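Local coordinates for pyridoxamine 5'-phosphate oxidase-related, FMN-binding protein (Mycobacterium smegmatis, PDB 6ECI) that binds flavin-adenine dinucleotide and probably sequesters it, which would help mycobacteria withstand hypoxic and oxidative stress, at residues E11-L16 / Q42-L47; I24-D29 / V57-N62; N38-V41 / V46-R49. All blocks are in the same frame, centred on the assembly; numbering follows the deposited sequence.

Contact 1: residues E11-L16 / Q42-L47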
ATOM      1  N   GLU B  11       6.317  18.969  -1.834  1.00 35.09           N
ATOM      2  CA  GLU B  11       5.053  18.490  -2.383  1.00 26.96           C
ATOM      3  C   GLU B  11       4.657  17.160  -1.755  1.00 27.37           C
ATOM      4  O   GLU B  11       3.481  16.939  -1.447  1.00 30.59           O
ATOM      5  CB  GLU B  11       5.151  18.365  -3.904  1.00 37.11           C
ATOM      6  CG  GLU B  11       5.612  19.635  -4.605  1.00 43.33           C
ATOM      7  CD  GLU B  11       6.070  19.393  -6.034  1.00 42.34           C
ATOM      8  OE1 GLU B  11       5.243  19.528  -6.957  1.00 42.80           O
ATOM      9  OE2 GLU B  11       7.258  19.069  -6.238  1.00 46.58           O
ATOM     10  N   CYS B  12       5.632  16.271  -1.541  1.00 25.90           N
ATOM     11  CA  CYS B  12       5.336  14.949  -0.995  1.00 25.11           C
ATOM     12  C   CYS B  12       4.755  15.047   0.412  1.00 28.68           C
ATOM     13  O   CYS B  12       3.721  14.438   0.711  1.00 32.27           O
ATOM     14  CB  CYS B  12       6.599  14.088  -0.989  1.00 29.71           C
ATOM     15  SG  CYS B  12       7.300  13.727  -2.614  1.00 25.23           S
ATOM     16  N   TRP B  13       5.414  15.805   1.293  1.00 21.30           N
ATOM     17  CA  TRP B  13       4.966  15.880   2.680  1.00 20.01           C
ATOM     18  C   TRP B  13       3.576  16.493   2.791  1.00 30.65           C
ATOM     19  O   TRP B  13       2.813  16.136   3.696  1.00 25.36           O
ATOM     20  CB  TRP B  13       5.969  16.674   3.518  1.00 20.38           C
ATOM     21  CG  TRP B  13       7.234  15.924   3.792  1.00 20.97           C
ATOM     22  CD1 TRP B  13       8.475  16.196   3.292  1.00 20.55           C
ATOM     23  CD2 TRP B  13       7.381  14.771   4.627  1.00 17.01           C
ATOM     24  NE1 TRP B  13       9.385  15.282   3.764  1.00 16.45           N
ATOM     25  CE2 TRP B  13       8.738  14.397   4.586  1.00 15.73           C
ATOM     26  CE3 TRP B  13       6.496  14.018   5.403  1.00 15.64           C
ATOM     27  CZ2 TRP B  13       9.233  13.303   5.294  1.00 11.90           C
ATOM     28  CZ3 TRP B  13       6.988  12.934   6.105  1.00 20.60           C
ATOM     29  CH2 TRP B  13       8.345  12.586   6.046  1.00 14.26           C
ATOM     30  N   ASP B  14       3.226  17.409   1.885  1.00 27.33           N
ATOM     31  CA  ASP B  14       1.877  17.963   1.891  1.00 25.56           C
ATOM     32  C   ASP B  14       0.880  17.015   1.237  1.00 28.71           C
ATOM     33  O   ASP B  14      -0.231  16.837   1.745  1.00 28.00           O
ATOM     34  CB  ASP B  14       1.857  19.324   1.197  1.00 30.40           C
ATOM     35  CG  ASP B  14       2.221  20.456   2.134  1.00 38.83           C
ATOM     36  OD1 ASP B  14       1.981  20.315   3.352  1.00 30.86           O
ATOM     37  OD2 ASP B  14       2.743  21.486   1.655  1.00 44.77           O
ATOM     38  N   LEU B  15       1.259  16.397   0.114  1.00 27.78           N
ATOM     39  CA  LEU B  15       0.380  15.421  -0.522  1.00 24.86           C
ATOM     40  C   LEU B  15       0.010  14.302   0.444  1.00 22.51           C
ATOM     41  O   LEU B  15      -1.118  13.797   0.416  1.00 26.54           O
ATOM     42  CB  LEU B  15       1.042  14.850  -1.775  1.00 26.93           C
ATOM     43  CG  LEU B  15       0.989  15.726  -3.027  1.00 19.22           C
ATOM     44  CD1 LEU B  15       1.685  15.042  -4.183  1.00 20.11           C
ATOM     45  CD2 LEU B  15      -0.446  16.061  -3.385  1.00 19.26           C
ATOM     46  N   LEU B  16       0.943  13.913   1.316  1.00 27.72           N
ATOM     47  CA  LEU B  16       0.636  12.910   2.331  1.00 29.00           C
ATOM     48  C   LEU B  16      -0.453  13.387   3.283  1.00 28.79           C
ATOM     49  O   LEU B  16      -1.239  12.574   3.783  1.00 27.30           O
ATOM     50  CB  LEU B  16       1.900  12.549   3.112  1.00 23.40           C
ATOM     51  CG  LEU B  16       2.902  11.654   2.387  1.00 19.10           C
ATOM     52  CD1 LEU B  16       4.056  11.287   3.306  1.00 14.82           C
ATOM     53  CD2 LEU B  16       2.200  10.409   1.876  1.00 17.56           C
ATOM     54  N   GLN B  42       3.524  14.760  10.835  1.00 24.59           N
ATOM     55  CA  GLN B  42       3.913  15.734  11.855  1.00 19.44           C
ATOM     56  C   GLN B  42       5.396  16.033  11.692  1.00 25.09           C
ATOM     57  O   GLN B  42       6.234  15.180  12.006  1.00 24.80           O
ATOM     58  CB  GLN B  42       3.628  15.215  13.263  1.00 18.82           C
ATOM     59  CG  GLN B  42       2.187  15.304  13.708  1.00 13.15           C
ATOM     60  CD  GLN B  42       2.040  15.036  15.190  1.00 23.94           C
ATOM     61  OE1 GLN B  42       2.898  14.397  15.801  1.00 21.54           O
ATOM     62  NE2 GLN B  42       0.954  15.525  15.780  1.00 27.49           N
ATOM     63  N   ASN B  43       5.716  17.234  11.212  1.00 29.27           N
ATOM     64  CA  ASN B  43       7.093  17.718  11.101  1.00 20.98           C
ATOM     65  C   ASN B  43       7.972  16.725  10.342  1.00 28.72           C
ATOM     66  O   ASN B  43       8.993  16.242  10.840  1.00 26.27           O
ATOM     67  CB  ASN B  43       7.682  18.015  12.484  1.00 23.12           C
ATOM     68  CG  ASN B  43       6.800  18.925  13.310  1.00 29.55           C
ATOM     69  OD1 ASN B  43       6.399  18.575  14.420  1.00 34.94           O
ATOM     70  ND2 ASN B  43       6.492  20.101  12.774  1.00 35.12           N
ATOM     71  N   ARG B  44       7.552  16.428   9.113  1.00 23.25           N
ATOM     72  CA  ARG B  44       8.267  15.494   8.242  1.00 18.62           C
ATOM     73  C   ARG B  44       8.505  14.161   8.949  1.00 20.41           C
ATOM     74  O   ARG B  44       9.591  13.584   8.885  1.00 20.70           O
ATOM     75  CB  ARG B  44       9.583  16.099   7.745  1.00 15.71           C
ATOM     76  CG  ARG B  44       9.448  17.540   7.291  1.00 23.63           C
ATOM     77  CD  ARG B  44      10.374  17.885   6.139  1.00 28.74           C
ATOM     78  NE  ARG B  44       9.720  18.802   5.208  1.00 57.07           N
ATOM     79  CZ  ARG B  44      10.235  19.197   4.048  1.00 50.31           C
ATOM     80  NH1 ARG B  44      11.429  18.764   3.663  1.00 39.72           N
ATOM     81  NH2 ARG B  44       9.553  20.032   3.273  1.00 36.58           N
ATOM     82  N   THR B  45       7.486  13.691   9.665  1.00 18.76           N
ATOM     83  CA  THR B  45       7.460  12.340  10.209  1.00 19.40           C
ATOM     84  C   THR B  45       6.081  11.755   9.946  1.00 26.24           C
ATOM     85  O   THR B  45       5.103  12.483   9.760  1.00 21.04           O
ATOM     86  CB  THR B  45       7.766  12.290  11.717  1.00 19.39           C
ATOM     87  OG1 THR B  45       6.653  12.810  12.457  1.00 19.70           O
ATOM     88  CG2 THR B  45       9.011  13.092  12.052  1.00 14.22           C
ATOM     89  N   VAL B  46       6.012  10.428   9.933  1.00 25.34           N
ATOM     90  CA  VAL B  46       4.774   9.705   9.664  1.00 24.38           C
ATOM     91  C   VAL B  46       4.328   9.080  10.980  1.00 14.34           C
ATOM     92  O   VAL B  46       4.875   8.060  11.416  1.00 17.20           O
ATOM     93  CB  VAL B  46       4.952   8.653   8.564  1.00 24.64           C
ATOM     94  CG1 VAL B  46       3.631   7.952   8.275  1.00 16.25           C
ATOM     95  CG2 VAL B  46       5.504   9.298   7.302  1.00 12.89           C
ATOM     96  N   LEU B  47       3.329   9.687  11.614  1.00 17.79           N
ATOM     97  CA  LEU B  47       2.846   9.241  12.913  1.00 18.92           C
ATOM     98  C   LEU B  47       1.679   8.278  12.759  1.00 17.07           C
ATOM     99  O   LEU B  47       0.781   8.499  11.943  1.00 19.81           O
ATOM    100  CB  LEU B  47       2.411  10.436  13.762  1.00 16.18           C
ATOM    101  CG  LEU B  47       1.739  10.094  15.092  1.00 17.75           C
ATOM    102  CD1 LEU B  47       2.732   9.460  16.054  1.00 23.55           C
ATOM    103  CD2 LEU B  47       1.117  11.329  15.703  1.00 16.79           C
TER

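Contact 2: residues I24-D29 / V57-N62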
ATOM      1  N   ILE B  24       2.441   0.496   5.735  1.00 14.40           N
ATOM      2  CA  ILE B  24       3.794   0.146   6.148  1.00 13.05           C
ATOM      3  C   ILE B  24       4.190  -1.145   5.446  1.00 18.01           C
ATOM      4  O   ILE B  24       3.426  -2.119   5.439  1.00 18.40           O
ATOM      5  CB  ILE B  24       3.879  -0.014   7.676  1.00 14.69           C
ATOM      6  CG1 ILE B  24       3.716   1.334   8.377  1.00 23.46           C
ATOM      7  CG2 ILE B  24       5.199  -0.656   8.076  1.00 17.74           C
ATOM      8  CD1 ILE B  24       4.975   2.169   8.415  1.00 17.39           C
ATOM      9  N   VAL B  25       5.377  -1.160   4.846  1.00 13.69           N
ATOM     10  CA  VAL B  25       5.905  -2.342   4.174  1.00 20.17           C
ATOM     11  C   VAL B  25       7.186  -2.750   4.886  1.00 18.45           C
ATOM     12  O   VAL B  25       8.142  -1.967   4.954  1.00 17.85           O
ATOM     13  CB  VAL B  25       6.158  -2.087   2.678  1.00 25.41           C
ATOM     14  CG1 VAL B  25       6.839  -3.288   2.036  1.00 15.15           C
ATOM     15  CG2 VAL B  25       4.852  -1.774   1.965  1.00 23.63           C
ATOM     16  N   THR B  26       7.202  -3.967   5.422  1.00 18.02           N
ATOM     17  CA  THR B  26       8.352  -4.501   6.134  1.00 25.03           C
ATOM     18  C   THR B  26       8.915  -5.697   5.379  1.00 27.24           C
ATOM     19  O   THR B  26       8.186  -6.416   4.689  1.00 28.98           O
ATOM     20  CB  THR B  26       7.984  -4.910   7.565  1.00 26.77           C
ATOM     21  OG1 THR B  26       6.887  -5.833   7.536  1.00 26.74           O
ATOM     22  CG2 THR B  26       7.590  -3.688   8.380  1.00 29.28           C
ATOM     23  N   THR B  27      10.221  -5.909   5.520  1.00 30.80           N
ATOM     24  CA  THR B  27      10.940  -6.893   4.720  1.00 44.12           C
ATOM     25  C   THR B  27      11.864  -7.722   5.598  1.00 36.75           C
ATOM     26  O   THR B  27      12.642  -7.169   6.382  1.00 38.42           O
ATOM     27  CB  THR B  27      11.747  -6.209   3.615  1.00 37.48           C
ATOM     28  OG1 THR B  27      10.876  -5.380   2.837  1.00 33.78           O
ATOM     29  CG2 THR B  27      12.399  -7.242   2.718  1.00 33.80           C
ATOM     30  N   VAL B  28      11.783  -9.045   5.453  1.00 48.50           N
ATOM     31  CA  VAL B  28      12.641  -9.990   6.162  1.00 40.81           C
ATOM     32  C   VAL B  28      12.922 -11.156   5.219  1.00 50.64           C
ATOM     33  O   VAL B  28      12.025 -11.960   4.941  1.00 54.72           O
ATOM     34  CB  VAL B  28      12.012 -10.502   7.466  1.00 27.66           C
ATOM     35  CG1 VAL B  28      12.768 -11.719   7.976  1.00 55.37           C
ATOM     36  CG2 VAL B  28      12.007  -9.417   8.518  1.00 37.70           C
ATOM     37  N   ASP B  29      14.156 -11.242   4.721  1.00 45.01           N
ATOM     38  CA  ASP B  29      14.660 -12.405   3.988  1.00 56.15           C
ATOM     39  C   ASP B  29      13.740 -12.787   2.823  1.00 51.75           C
ATOM     40  O   ASP B  29      13.051 -13.807   2.839  1.00 57.63           O
ATOM     41  CB  ASP B  29      14.856 -13.592   4.939  1.00 64.43           C
ATOM     42  CG  ASP B  29      16.197 -13.555   5.651  1.00 80.83           C
ATOM     43  OD1 ASP B  29      17.133 -12.911   5.131  1.00 83.95           O
ATOM     44  OD2 ASP B  29      16.314 -14.173   6.731  1.00 83.13           O
ATOM     45  N   VAL B  57       3.720  -4.534  15.323  1.00 24.87           N
ATOM     46  CA  VAL B  57       4.674  -4.165  16.368  1.00 30.92           C
ATOM     47  C   VAL B  57       6.011  -4.848  16.124  1.00 28.36           C
ATOM     48  O   VAL B  57       7.051  -4.196  15.977  1.00 26.02           O
ATOM     49  CB  VAL B  57       4.114  -4.528  17.755  1.00 30.92           C
ATOM     50  CG1 VAL B  57       4.918  -3.857  18.857  1.00 20.11           C
ATOM     51  CG2 VAL B  57       2.643  -4.168  17.851  1.00 20.27           C
ATOM     52  N   SER B  58       5.994  -6.181  16.073  1.00 26.63           N
ATOM     53  CA  SER B  58       7.232  -6.940  15.940  1.00 27.49           C
ATOM     54  C   SER B  58       7.911  -6.700  14.597  1.00 26.74           C
ATOM     55  O   SER B  58       9.141  -6.773  14.507  1.00 30.79           O
ATOM     56  CB  SER B  58       6.943  -8.430  16.132  1.00 27.99           C
ATOM     57  OG  SER B  58       8.124  -9.200  16.004  1.00 60.84           O
ATOM     58  N   ALA B  59       7.140  -6.405  13.551  1.00 31.83           N
ATOM     59  CA  ALA B  59       7.695  -6.340  12.203  1.00 26.63           C
ATOM     60  C   ALA B  59       8.287  -4.977  11.863  1.00 34.22           C
ATOM     61  O   ALA B  59       9.316  -4.905  11.183  1.00 38.58           O
ATOM     62  CB  ALA B  59       6.623  -6.706  11.173  1.00 18.66           C
ATOM     63  N   ALA B  60       7.663  -3.890  12.314  1.00 27.85           N
ATOM     64  CA  ALA B  60       8.040  -2.553  11.870  1.00 23.92           C
ATOM     65  C   ALA B  60       8.897  -1.797  12.874  1.00 23.74           C
ATOM     66  O   ALA B  60       9.870  -1.147  12.480  1.00 21.87           O
ATOM     67  CB  ALA B  60       6.788  -1.727  11.561  1.00 23.71           C
ATOM     68  N   ILE B  61       8.553  -1.868  14.161  1.00 20.42           N
ATOM     69  CA  ILE B  61       9.193  -1.021  15.158  1.00 19.17           C
ATOM     70  C   ILE B  61      10.674  -1.356  15.255  1.00 19.92           C
ATOM     71  O   ILE B  61      11.059  -2.527  15.355  1.00 18.48           O
ATOM     72  CB  ILE B  61       8.481  -1.175  16.510  1.00 30.59           C
ATOM     73  CG1 ILE B  61       7.091  -0.535  16.443  1.00 20.95           C
ATOM     74  CG2 ILE B  61       9.310  -0.562  17.626  1.00 21.42           C
ATOM     75  CD1 ILE B  61       6.308  -0.620  17.731  1.00 31.62           C
ATOM     76  N   ASN B  62      11.511  -0.315  15.204  1.00 18.31           N
ATOM     77  CA  ASN B  62      12.971  -0.411  15.290  1.00 29.71           C
ATOM     78  C   ASN B  62      13.584  -1.162  14.109  1.00 36.41           C
ATOM     79  O   ASN B  62      14.725  -1.629  14.191  1.00 38.29           O
ATOM     80  CB  ASN B  62      13.414  -1.047  16.614  1.00 18.97           C
ATOM     81  CG  ASN B  62      12.998  -0.225  17.817  1.00 18.97           C
ATOM     82  OD1 ASN B  62      13.186   0.991  17.847  1.00 26.02           O
ATOM     83  ND2 ASN B  62      12.415  -0.884  18.810  1.00 14.19           N
TER

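Contact 3: residues N38-V41 / V46-R49. With FAD (flavin-adenine dinucleotide), chain U.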
ATOM      1  N   ASN B  38      -3.683   3.878   9.587  1.00 20.29           N
ATOM      2  CA  ASN B  38      -4.143   5.254   9.680  1.00 18.69           C
ATOM      3  C   ASN B  38      -2.991   6.109  10.194  1.00 18.53           C
ATOM      4  O   ASN B  38      -2.303   5.724  11.143  1.00 23.14           O
ATOM      5  CB  ASN B  38      -5.358   5.332  10.605  1.00 22.19           C
ATOM      6  CG  ASN B  38      -5.822   6.751  10.858  1.00 25.16           C
ATOM      7  OD1 ASN B  38      -6.268   7.078  11.957  1.00 24.32           O
ATOM      8  ND2 ASN B  38      -5.721   7.602   9.844  1.00 22.64           N
ATOM      9  N   PHE B  39      -2.762   7.253   9.552  1.00 19.43           N
ATOM     10  CA  PHE B  39      -1.567   8.042   9.822  1.00 16.25           C
ATOM     11  C   PHE B  39      -1.877   9.527   9.700  1.00 23.60           C
ATOM     12  O   PHE B  39      -2.849   9.929   9.054  1.00 25.13           O
ATOM     13  CB  PHE B  39      -0.433   7.685   8.858  1.00 21.57           C
ATOM     14  CG  PHE B  39      -0.567   8.332   7.504  1.00 16.32           C
ATOM     15  CD1 PHE B  39      -1.397   7.781   6.536  1.00 21.57           C
ATOM     16  CD2 PHE B  39       0.128   9.493   7.201  1.00 13.03           C
ATOM     17  CE1 PHE B  39      -1.530   8.374   5.288  1.00 14.01           C
ATOM     18  CE2 PHE B  39      -0.001  10.092   5.959  1.00 23.39           C
ATOM     19  CZ  PHE B  39      -0.832   9.530   5.000  1.00 19.81           C
ATOM     20  N   VAL B  40      -1.027  10.340  10.333  1.00 19.65           N
ATOM     21  CA  VAL B  40      -0.926  11.766  10.044  1.00 25.28           C
ATOM     22  C   VAL B  40       0.546  12.133   9.947  1.00 20.68           C
ATOM     23  O   VAL B  40       1.425  11.433  10.455  1.00 18.21           O
ATOM     24  CB  VAL B  40      -1.622  12.670  11.090  1.00 23.34           C
ATOM     25  CG1 VAL B  40      -3.009  12.170  11.405  1.00 28.42           C
ATOM     26  CG2 VAL B  40      -0.785  12.770  12.352  1.00 25.99           C
ATOM     27  N   VAL B  41       0.802  13.254   9.280  1.00 22.97           N
ATOM     28  CA  VAL B  41       2.147  13.780   9.094  1.00 18.45           C
ATOM     29  C   VAL B  41       2.391  14.854  10.142  1.00 23.94           C
ATOM     30  O   VAL B  41       1.559  15.753  10.323  1.00 28.13           O
ATOM     31  CB  VAL B  41       2.330  14.341   7.676  1.00 19.91           C
ATOM     32  CG1 VAL B  41       3.707  14.951   7.522  1.00 21.43           C
ATOM     33  CG2 VAL B  41       2.104  13.251   6.647  1.00 17.32           C
ATOM     34  N   VAL B  46       6.012  10.428   9.933  1.00 25.34           N
ATOM     35  CA  VAL B  46       4.774   9.705   9.664  1.00 24.38           C
ATOM     36  C   VAL B  46       4.328   9.080  10.980  1.00 14.34           C
ATOM     37  O   VAL B  46       4.875   8.060  11.416  1.00 17.20           O
ATOM     38  CB  VAL B  46       4.952   8.653   8.564  1.00 24.64           C
ATOM     39  CG1 VAL B  46       3.631   7.952   8.275  1.00 16.25           C
ATOM     40  CG2 VAL B  46       5.504   9.298   7.302  1.00 12.89           C
ATOM     41  N   LEU B  47       3.329   9.687  11.614  1.00 17.79           N
ATOM     42  CA  LEU B  47       2.846   9.241  12.913  1.00 18.92           C
ATOM     43  C   LEU B  47       1.679   8.278  12.759  1.00 17.07           C
ATOM     44  O   LEU B  47       0.781   8.499  11.943  1.00 19.81           O
ATOM     45  CB  LEU B  47       2.411  10.436  13.762  1.00 16.18           C
ATOM     46  CG  LEU B  47       1.739  10.094  15.092  1.00 17.75           C
ATOM     47  CD1 LEU B  47       2.732   9.460  16.054  1.00 23.55           C
ATOM     48  CD2 LEU B  47       1.117  11.329  15.703  1.00 16.79           C
ATOM     49  N   PHE B  48       1.694   7.209  13.553  1.00 19.32           N
ATOM     50  CA  PHE B  48       0.569   6.289  13.603  1.00 18.30           C
ATOM     51  C   PHE B  48       0.541   5.604  14.961  1.00 23.52           C
ATOM     52  O   PHE B  48       1.507   5.648  15.727  1.00 21.61           O
ATOM     53  CB  PHE B  48       0.629   5.257  12.472  1.00 21.32           C
ATOM     54  CG  PHE B  48       1.809   4.327  12.548  1.00 19.14           C
ATOM     55  CD1 PHE B  48       3.063   4.740  12.124  1.00 18.62           C
ATOM     56  CD2 PHE B  48       1.658   3.032  13.014  1.00 16.37           C
ATOM     57  CE1 PHE B  48       4.147   3.880  12.179  1.00 20.64           C
ATOM     58  CE2 PHE B  48       2.736   2.169  13.070  1.00 17.44           C
ATOM     59  CZ  PHE B  48       3.981   2.593  12.651  1.00 17.85           C
ATOM     60  N   ARG B  49      -0.593   4.978  15.256  1.00 27.28           N
ATOM     61  CA  ARG B  49      -0.772   4.200  16.469  1.00 26.62           C
ATOM     62  C   ARG B  49      -0.737   2.717  16.135  1.00 28.40           C
ATOM     63  O   ARG B  49      -1.124   2.296  15.041  1.00 32.50           O
ATOM     64  CB  ARG B  49      -2.087   4.553  17.170  1.00 33.61           C
ATOM     65  CG  ARG B  49      -1.936   5.688  18.168  1.00 50.33           C
ATOM     66  CD  ARG B  49      -3.261   6.208  18.707  1.00 53.45           C
ATOM     67  NE  ARG B  49      -4.394   5.312  18.484  1.00 69.20           N
ATOM     68  CZ  ARG B  49      -4.782   4.372  19.342  1.00 73.12           C
ATOM     69  NH1 ARG B  49      -4.120   4.196  20.478  1.00 84.35           N
ATOM     70  NH2 ARG B  49      -5.829   3.607  19.068  1.00 56.36           N
TER
HETATM   71  PA  FAD U 201      -1.373 -11.683  11.593  1.00 44.23           P
HETATM   72  O1A FAD U 201      -2.313 -12.567  12.328  1.00 42.83           O
HETATM   73  O2A FAD U 201       0.091 -11.751  12.042  1.00 41.49           O
HETATM   74  O5B FAD U 201      -1.444 -11.915  10.034  1.00 40.14           O
HETATM   75  C5B FAD U 201      -1.436 -13.241   9.467  1.00 33.12           C
HETATM   76  C4B FAD U 201      -1.701 -13.113   7.988  1.00 37.94           C
HETATM   77  O4B FAD U 201      -2.933 -12.391   7.786  1.00 33.05           O
HETATM   78  C3B FAD U 201      -0.658 -12.322   7.209  1.00 31.70           C
HETATM   79  O3B FAD U 201       0.433 -13.148   6.820  1.00 41.88           O
HETATM   80  C2B FAD U 201      -1.458 -11.820   6.001  1.00 27.44           C
HETATM   81  O2B FAD U 201      -1.473 -12.738   4.914  1.00 46.99           O
HETATM   82  C1B FAD U 201      -2.862 -11.633   6.590  1.00 32.71           C
HETATM   83  N9A FAD U 201      -3.170 -10.245   6.902  1.00 36.31           N
HETATM   84  C8A FAD U 201      -2.782  -9.538   8.010  1.00 29.55           C
HETATM   85  N7A FAD U 201      -3.188  -8.293   8.021  1.00 25.87           N
HETATM   86  C5A FAD U 201      -3.891  -8.168   6.826  1.00 25.29           C
HETATM   87  C6A FAD U 201      -4.573  -7.087   6.242  1.00 21.35           C
HETATM   88  N6A FAD U 201      -4.672  -5.877   6.795  1.00 28.20           N
HETATM   89  N1A FAD U 201      -5.169  -7.301   5.046  1.00 19.16           N
HETATM   90  C2A FAD U 201      -5.080  -8.511   4.490  1.00 24.27           C
HETATM   91  N3A FAD U 201      -4.461  -9.601   4.946  1.00 27.71           N
HETATM   92  C4A FAD U 201      -3.882  -9.361   6.134  1.00 26.61           C
HETATM   93  N1  FAD U 201      -3.169  -1.622  12.709  1.00 31.09           N
HETATM   94  C2  FAD U 201      -2.544  -0.734  13.534  1.00 27.99           C
HETATM   95  O2  FAD U 201      -1.797  -1.113  14.443  1.00 31.66           O
HETATM   96  N3  FAD U 201      -2.747   0.624  13.358  1.00 21.90           N
HETATM   97  C4  FAD U 201      -3.546   1.209  12.396  1.00 23.09           C
HETATM   98  O4  FAD U 201      -3.648   2.433  12.339  1.00 27.04           O
HETATM   99  C4X FAD U 201      -4.206   0.255  11.523  1.00 26.51           C
HETATM  100  N5  FAD U 201      -4.983   0.718  10.582  1.00 25.55           N
HETATM  101  C5X FAD U 201      -5.611  -0.196   9.748  1.00 21.73           C
HETATM  102  C6  FAD U 201      -6.444   0.279   8.737  1.00 23.88           C
HETATM  103  C7  FAD U 201      -7.096  -0.596   7.874  1.00 28.07           C
HETATM  104  C7M FAD U 201      -7.989  -0.045   6.795  1.00 27.37           C
HETATM  105  C8  FAD U 201      -6.909  -1.981   8.021  1.00 26.88           C
HETATM  106  C8M FAD U 201      -7.604  -2.954   7.107  1.00 20.38           C
HETATM  107  C9  FAD U 201      -6.079  -2.460   9.030  1.00 22.02           C
HETATM  108  C9A FAD U 201      -5.431  -1.579   9.889  1.00 25.80           C
HETATM  109  N10 FAD U 201      -4.582  -2.033  10.918  1.00 32.85           N
HETATM  110  C10 FAD U 201      -3.952  -1.142  11.755  1.00 32.03           C
HETATM  111  C1' FAD U 201      -4.348  -3.468  11.119  1.00 29.88           C
HETATM  112  C2' FAD U 201      -2.968  -3.915  10.656  1.00 33.36           C
HETATM  113  O2' FAD U 201      -2.989  -4.215   9.260  1.00 24.84           O
HETATM  114  C3' FAD U 201      -2.549  -5.154  11.449  1.00 23.89           C
HETATM  115  O3' FAD U 201      -1.336  -4.905  12.149  1.00 27.88           O
HETATM  116  C4' FAD U 201      -2.379  -6.387  10.569  1.00 22.42           C
HETATM  117  O4' FAD U 201      -3.686  -6.851  10.236  1.00 29.83           O
HETATM  118  C5' FAD U 201      -1.538  -7.470  11.215  1.00 31.85           C
HETATM  119  O5' FAD U 201      -2.139  -7.849  12.470  1.00 27.21           O
HETATM  120  P   FAD U 201      -2.020  -9.319  13.028  1.00 31.60           P
HETATM  121  O1P FAD U 201      -3.346  -9.724  13.679  1.00 39.10           O
HETATM  122  O2P FAD U 201      -0.830  -9.478  13.894  1.00 30.76           O
HETATM  123  O3P FAD U 201      -1.847 -10.175  11.703  1.00 50.37           O
HETATM  124  O   HOH W   1      -2.721   4.578  13.291  1.00 25.53           O

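Contact 1: residues E11-L16 / Q42-L47
Thr45, which lies against Trp13, has its OG1 held by two groups, Arg116 NH1 and the carbonyl of Gln42, the latter at a doubtfully short distance. Its O also accepts the backbone N of Gln42 at 3.0 Å, and its N gives a weak bond back to Gln42 O. Between them Asn43 and Arg44 form a two-residue turn, both in the left-handed region. This turn presents the backbone of Arg44 to the indole. The CA of Arg44 stands 3.5 Å from the centroid of the six-membered ring of Trp13 and 6° off its normal, a CH-pi contact made squarely over the face, and the adjoining carbonyl carbon continues along the same surface. From there the Arg44 chain, bent at chi2 and chi3, runs across the indole, at about a right angle to the tryptophan side chain. Its CB lies over the CE2-CZ2 bond, and Arg44 NE is 3.5 Å from Trp13 CD1. The guanidinium lays one of its faces over CD1, tilted 26° from the indole plane. A single exposed arginine thus covers one face of the indole from its six-membered ring to CD1 of the five-membered ring. Trp13 is buried, and its CZ3 touches CG2 of Val46 obliquely at 4.1 Å. Val41 and Pro119 pack on it as well. A helix residue laid against the turn of a beta hairpin in this way joins helix 9-16 to the split-barrel sheet of the flavin-binding pyridoxamine 5'-phosphate oxidase family.

Contact 2: residues I24-D29 / V57-N62
Thr26 has chi1 near 55°, which places OG1 between the backbone N and carbonyl carbon and turns CG2 opposite the carbonyl carbon; Ile24, two residues earlier, holds its CG2 anti to the backbone N. Both methyl groups thereby face the last turn of helix 55-60. The Thr26 methyl does most of the touching: CG2 lies 3.5 Å from Ala59 O and 3.7 Å from Ala60 CA, while the hydroxyl OG1 rests against Ala59 CB at 3.7 Å. Ala60 CB rests over both strand residues, 3.8 Å from CG2 of Thr26 and 4.0 Å from CG2 of Ile24. Because the helix side chains here are alanines, the two backbones come close, the CA atoms of Thr26 and Ala60 being 6.1 Å apart. Ala59 O, although brushed by a methyl, accepts a hydrogen bond from the side chain of Asn63, and Ile61 already leaves the helical conformation. Val65 of the adjacent strand 64-72 packs on Ile24, Thr26 and Ala60 alike. On the strand's other side Val25 and Thr27 meet the second subunit. The arrangement is a short helix laid by its alanines on a dimer-forming strand of the split barrel, and that same helix offers Lys55 N to the flavin.

Contact 3: residues N38-V41 / V46-R49
Phe39 can be followed outward from its CB, which passes 3.4 Å from Leu47 O on the partner strand and close to CG1 of Val46. With chi1 at 80° the ring stands between the backbone N and carbonyl carbon, and its CD2 then reaches CG1 of Val46 at 4.0 Å. The ring edge takes CG2 of Val41 in its plane, while CZ at the far end comes up to Leu16 of helix 9-16. Phe67, on another strand, adds an edge-to-face ring contact. One residue on, the opposite face of the sheet is built from Val40 and Leu47, an antiparallel hydrogen-bonded pair. Leu47 N gives to Val40 O at 2.8 Å with the donor nearly in line with the carbonyl, and Val40 N gives to Leu47 O at 3.0 Å. Above this pair the side chains run alongside each other in the same direction, CG2 of Val40 against CD2 of Leu47 at 4.1 Å. These strands form a beta hairpin of the split-barrel sheet, and its open end is a flavin site. Asn38 N donates to O4 of FAD at 3.1 Å, whereas Arg49 O takes the hydrogen of FAD N3 at 2.9 Å along an almost straight N-H path of 171°. A water accepts from Arg49 N and bonds, at short distances, to both Asn38 O and FAD O4. The Asn38 amide turns elsewhere, ND2 bonding to Ala20 O and OD1 to Leu104 N, and Phe129 of the second subunit packs on the Asn38 side chain.

Contacts 1 and 3 share Val46 and Leu47 and work opposite ends of one hairpin: contact 1 sits at its turn, partly buried, with an exposed arginine laid on an aromatic ring, while contact 3, nearer the chain's centre, is buried and joined by backbone bonds. They touch through Trp13 and Leu16 against Val41 and Phe39. Contact 2 lies across the chain's centre from contact 1 and is buried too, but held by apolar packing of a strand threonine and isoleucine on two helix alanines; it meets contact 3 where Ile24 CD1 approaches Phe48 CE1. Among the three, only contact 3 itself bonds the flavin.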